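Local coordinates for protein CD180 antigen (Mus musculus, PDB 3T6Q) that may cooperate with MD-1 and TLR4 to mediate the innate immune response of B cells to bacterial lipopolysaccharide, leading to NF-kappa-B activation, at residues A417-K428 and S441-L451. Numbering follows the deposited sequence. Where two conformers were deposited one is given.
Sequences AQSPFQNLHLLK and SEQLFDGLPAL
Phe-421 and Leu-448 meet in the buried part of this contact, where the CD2 methyl of Leu-448 lies 3.8 Å from Phe-421 CB and also touches Leu-424 CB and Leu-427 CD2. With CG beside its backbone N (chi1 -49°), Phe-421 carries its ring past the Leu-444 carbonyl, whose O sits at the ring edge, to Phe-445. The two rings run side by side, their planes 24° apart, but are slid so far that they barely overlap; Phe-421 CE2 to Phe-445 CE1 is 3.9 Å. Leu-430 of strand 429-431 packs against Phe-421, Phe-445, Leu-448 and Leu-451, and Leu-405 of strand 404-406 against Phe-421 and Leu-427. Nearer the surface, Pro-449 CG rests over one face of the His-425 imidazole in a CH-pi contact, 4.1 Å from the ring centroid, while Gly-447 O lies in the ring plane at its edge and takes a weak hydrogen bond from ND1. Gly-447, with no side chain, brings its CA to 4.0 Å from Gln-422 CA, the two backbones lying directly against each other. At the other end the Gln-443 amide lies along Ala-417, and Ser-419 OG donates to Gln-443 O (2.8 Å). That carbonyl also accepts from Asp-446 N on the opposite face of its plane. Two waters bridge backbone atoms across the contact: one accepts from Phe-421 N and donates to Leu-444 O and Asp-446 O, and another donates to Leu-424 O and Leu-427 O while accepting from Ala-450 N (2.9 Å). Such loops of successive beta turns, stacked turn on turn behind parallel strands with leucine and phenylalanine pointing inward, characterise the convex side of the leucine-rich-repeat solenoid of the Toll-like receptor family.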
loop_
_atom_site.group_PDB
_atom_site.type_symbol
_atom_site.label_atom_id
_atom_site.label_comp_id
_atom_site.label_asym_id
_atom_site.label_seq_id
_atom_site.Cartn_x
_atom_site.Cartn_y
_atom_site.Cartn_z
ATOM N N ALA A 417 -12.125 -53.112 -39.171
ATOM C CA ALA A 417 -11.064 -53.319 -40.163
ATOM C C ALA A 417 -10.660 -52.095 -40.996
ATOM O O ALA A 417 -10.000 -52.246 -42.024
ATOM C CB ALA A 417 -11.389 -54.522 -41.062
ATOM N N GLN A 418 -11.065 -50.893 -40.558
ATOM C CA GLN A 418 -10.692 -49.632 -41.236
ATOM C C GLN A 418 -9.332 -49.150 -40.751
ATOM O O GLN A 418 -8.926 -49.465 -39.628
ATOM C CB GLN A 418 -11.734 -48.515 -40.998
ATOM C CG GLN A 418 -13.090 -48.712 -41.681
ATOM C CD GLN A 418 -13.093 -48.358 -43.170
ATOM O OE1 GLN A 418 -13.166 -47.182 -43.556
ATOM N NE2 GLN A 418 -13.044 -49.387 -44.017
ATOM N N SER A 419 -8.646 -48.364 -41.588
ATOM C CA SER A 419 -7.318 -47.835 -41.244
ATOM C C SER A 419 -7.284 -46.303 -41.357
ATOM O O SER A 419 -6.817 -45.768 -42.346
ATOM C CB SER A 419 -6.224 -48.457 -42.117
ATOM O OG SER A 419 -6.231 -49.855 -41.973
ATOM N N PRO A 420 -7.757 -45.605 -40.302
ATOM C CA PRO A 420 -7.975 -44.181 -40.431
ATOM C C PRO A 420 -6.695 -43.383 -40.577
ATOM O O PRO A 420 -6.749 -42.310 -41.177
ATOM C CB PRO A 420 -8.742 -43.789 -39.137
ATOM C CG PRO A 420 -8.681 -44.970 -38.234
ATOM C CD PRO A 420 -8.254 -46.168 -39.023
ATOM N N PHE A 421 -5.567 -43.913 -40.071
ATOM C CA PHE A 421 -4.270 -43.193 -40.093
ATOM C C PHE A 421 -3.358 -43.649 -41.245
ATOM O O PHE A 421 -2.173 -43.314 -41.286
ATOM C CB PHE A 421 -3.550 -43.390 -38.741
ATOM C CG PHE A 421 -4.428 -43.125 -37.566
ATOM C CD1 PHE A 421 -4.769 -41.810 -37.218
ATOM C CD2 PHE A 421 -4.966 -44.187 -36.834
ATOM C CE1 PHE A 421 -5.620 -41.578 -36.143
ATOM C CE2 PHE A 421 -5.825 -43.955 -35.764
ATOM C CZ PHE A 421 -6.155 -42.645 -35.416
ATOM N N GLN A 422 -3.933 -44.353 -42.203
ATOM C CA GLN A 422 -3.195 -44.875 -43.354
ATOM C C GLN A 422 -2.448 -43.731 -44.073
ATOM O O GLN A 422 -3.021 -42.680 -44.239
ATOM C CB GLN A 422 -4.210 -45.489 -44.311
ATOM C CG GLN A 422 -3.631 -46.111 -45.562
ATOM C CD GLN A 422 -4.675 -46.906 -46.327
ATOM O OE1 GLN A 422 -5.041 -47.998 -45.920
ATOM N NE2 GLN A 422 -5.172 -46.348 -47.428
ATOM N N ASN A 423 -1.203 -43.945 -44.516
ATOM C CA ASN A 423 -0.478 -42.897 -45.268
ATOM C C ASN A 423 -0.212 -41.605 -44.432
ATOM O O ASN A 423 -0.115 -40.509 -44.956
ATOM C CB ASN A 423 -1.192 -42.580 -46.606
ATOM C CG ASN A 423 -1.185 -43.773 -47.597
ATOM O OD1 ASN A 423 -0.324 -44.648 -47.541
ATOM N ND2 ASN A 423 -2.144 -43.786 -48.519
ATOM N N LEU A 424 -0.060 -41.763 -43.122
ATOM C CA LEU A 424 0.541 -40.714 -42.314
ATOM C C LEU A 424 1.970 -41.171 -41.974
ATOM O O LEU A 424 2.321 -41.428 -40.805
ATOM C CB LEU A 424 -0.272 -40.455 -41.042
ATOM C CG LEU A 424 -1.604 -39.725 -41.257
ATOM C CD1 LEU A 424 -2.318 -39.575 -39.895
ATOM C CD2 LEU A 424 -1.412 -38.375 -41.960
ATOM N N HIS A 425 2.775 -41.268 -43.030
ATOM C CA HIS A 425 4.120 -41.826 -42.953
ATOM C C HIS A 425 5.118 -40.987 -42.228
ATOM O O HIS A 425 6.214 -41.439 -42.021
ATOM C CB HIS A 425 4.629 -42.063 -44.380
ATOM C CG HIS A 425 4.039 -43.281 -45.051
ATOM N ND1 HIS A 425 2.966 -43.956 -44.558
ATOM C CD2 HIS A 425 4.388 -43.921 -46.247
ATOM C CE1 HIS A 425 2.675 -44.991 -45.372
ATOM N NE2 HIS A 425 3.542 -44.968 -46.406
ATOM N N LEU A 426 4.807 -39.735 -41.871
ATOM C CA LEU A 426 5.743 -38.948 -41.051
ATOM C C LEU A 426 5.251 -38.766 -39.595
ATOM O O LEU A 426 5.885 -38.079 -38.830
ATOM C CB LEU A 426 5.972 -37.551 -41.678
ATOM C CG LEU A 426 6.644 -37.510 -43.089
ATOM C CD1 LEU A 426 6.754 -36.062 -43.592
ATOM C CD2 LEU A 426 8.037 -38.145 -43.015
ATOM N N LEU A 427 4.104 -39.331 -39.241
ATOM C CA LEU A 427 3.540 -39.055 -37.901
ATOM C C LEU A 427 4.425 -39.728 -36.851
ATOM O O LEU A 427 4.739 -40.935 -36.985
ATOM C CB LEU A 427 2.118 -39.598 -37.793
ATOM C CG LEU A 427 1.363 -39.094 -36.537
ATOM C CD1 LEU A 427 0.938 -37.627 -36.672
ATOM C CD2 LEU A 427 0.108 -39.967 -36.395
ATOM N N LYS A 428 4.826 -38.954 -35.840
ATOM C CA LYS A 428 5.729 -39.433 -34.806
ATOM C C LYS A 428 4.991 -39.546 -33.474
ATOM O O LYS A 428 5.383 -40.375 -32.660
ATOM C CB LYS A 428 6.897 -38.475 -34.594
ATOM C CG LYS A 428 7.852 -38.405 -35.785
ATOM C CD LYS A 428 9.029 -37.503 -35.433
ATOM C CE LYS A 428 9.156 -36.366 -36.430
ATOM N NZ LYS A 428 10.421 -35.614 -36.172
ATOM N N SER A 441 -8.099 -54.384 -32.947
ATOM C CA SER A 441 -8.239 -54.399 -34.415
ATOM C C SER A 441 -6.864 -54.334 -35.112
ATOM O O SER A 441 -6.108 -53.397 -34.890
ATOM C CB SER A 441 -9.075 -53.225 -34.883
ATOM O OG SER A 441 -9.061 -53.206 -36.313
ATOM N N GLU A 442 -6.547 -55.330 -35.950
ATOM C CA GLU A 442 -5.186 -55.478 -36.508
ATOM C C GLU A 442 -4.831 -54.349 -37.470
ATOM O O GLU A 442 -3.659 -54.001 -37.605
ATOM C CB GLU A 442 -5.030 -56.805 -37.275
ATOM C CG GLU A 442 -5.275 -58.050 -36.463
ATOM C CD GLU A 442 -5.135 -59.287 -37.325
ATOM O OE1 GLU A 442 -4.006 -59.542 -37.802
ATOM O OE2 GLU A 442 -6.152 -59.982 -37.542
ATOM N N GLN A 443 -5.851 -53.790 -38.121
ATOM C CA GLN A 443 -5.677 -52.747 -39.164
ATOM C C GLN A 443 -5.724 -51.310 -38.605
ATOM O O GLN A 443 -5.421 -50.341 -39.313
ATOM C CB GLN A 443 -6.787 -52.892 -40.233
ATOM C CG GLN A 443 -6.859 -54.267 -40.918
ATOM C CD GLN A 443 -7.799 -55.285 -40.236
ATOM O OE1 GLN A 443 -8.090 -56.330 -40.816
ATOM N NE2 GLN A 443 -8.257 -55.000 -39.013
ATOM N N LEU A 444 -6.076 -51.171 -37.341
ATOM C CA LEU A 444 -6.346 -49.809 -36.797
ATOM C C LEU A 444 -5.204 -48.827 -37.023
ATOM O O LEU A 444 -5.443 -47.662 -37.412
ATOM C CB LEU A 444 -6.773 -49.867 -35.320
ATOM C CG LEU A 444 -6.963 -48.524 -34.583
ATOM C CD1 LEU A 444 -8.149 -47.840 -35.228
ATOM C CD2 LEU A 444 -7.210 -48.787 -33.101
ATOM N N PHE A 445 -3.968 -49.312 -36.836
ATOM C CA PHE A 445 -2.776 -48.471 -36.921
ATOM C C PHE A 445 -1.915 -48.663 -38.145
ATOM O O PHE A 445 -0.751 -48.235 -38.151
ATOM C CB PHE A 445 -1.917 -48.558 -35.646
ATOM C CG PHE A 445 -2.644 -48.024 -34.413
ATOM C CD1 PHE A 445 -3.176 -46.724 -34.413
ATOM C CD2 PHE A 445 -2.828 -48.817 -33.303
ATOM C CE1 PHE A 445 -3.857 -46.248 -33.293
ATOM C CE2 PHE A 445 -3.472 -48.339 -32.169
ATOM C CZ PHE A 445 -4.016 -47.067 -32.168
ATOM N N ASP A 446 -2.477 -49.261 -39.176
ATOM C CA ASP A 446 -1.761 -49.365 -40.446
ATOM C C ASP A 446 -1.410 -47.989 -40.990
ATOM O O ASP A 446 -2.218 -47.050 -40.918
ATOM C CB ASP A 446 -2.606 -50.082 -41.505
ATOM C CG ASP A 446 -2.712 -51.595 -41.286
ATOM O OD1 ASP A 446 -1.886 -52.182 -40.575
ATOM O OD2 ASP A 446 -3.645 -52.202 -41.848
ATOM N N GLY A 447 -0.217 -47.874 -41.561
ATOM C CA GLY A 447 0.178 -46.656 -42.232
ATOM C C GLY A 447 0.905 -45.676 -41.331
ATOM O O GLY A 447 1.070 -44.520 -41.692
ATOM N N LEU A 448 1.394 -46.154 -40.178
ATOM C CA LEU A 448 2.173 -45.331 -39.247
ATOM C C LEU A 448 3.608 -45.865 -39.055
ATOM O O LEU A 448 4.013 -46.154 -37.932
ATOM C CB LEU A 448 1.458 -45.249 -37.884
ATOM C CG LEU A 448 0.056 -44.641 -38.034
ATOM C CD1 LEU A 448 -0.657 -44.788 -36.684
ATOM C CD2 LEU A 448 0.188 -43.194 -38.483
ATOM N N PRO A 449 4.385 -45.978 -40.155
ATOM C CA PRO A 449 5.749 -46.536 -40.016
ATOM C C PRO A 449 6.727 -45.707 -39.185
ATOM O O PRO A 449 7.695 -46.264 -38.661
ATOM C CB PRO A 449 6.231 -46.636 -41.495
ATOM C CG PRO A 449 5.464 -45.529 -42.208
ATOM C CD PRO A 449 4.083 -45.596 -41.548
ATOM N N ALA A 450 6.509 -44.403 -39.067
ATOM C CA ALA A 450 7.425 -43.520 -38.291
ATOM C C ALA A 450 6.987 -43.286 -36.861
ATOM O O ALA A 450 7.690 -42.616 -36.113
ATOM C CB ALA A 450 7.589 -42.166 -39.002
ATOM N N LEU A 451 5.823 -43.817 -36.473
ATOM C CA LEU A 451 5.271 -43.525 -35.139
ATOM C C LEU A 451 6.217 -43.916 -33.999
ATOM O O LEU A 451 6.605 -45.092 -33.892
ATOM C CB LEU A 451 3.895 -44.181 -34.914
ATOM C CG LEU A 451 3.128 -43.514 -33.752
ATOM C CD1 LEU A 451 2.706 -42.082 -34.154
ATOM C CD2 LEU A 451 1.907 -44.333 -33.320
HETATM O O HOH W 1 -9.851 -50.878 -37.381
HETATM O O HOH W 2 -4.707 -51.594 -44.061
HETATM O O HOH W 3 -4.722 -46.570 -39.742
HETATM O O HOH W 4 4.149 -42.768 -38.964
#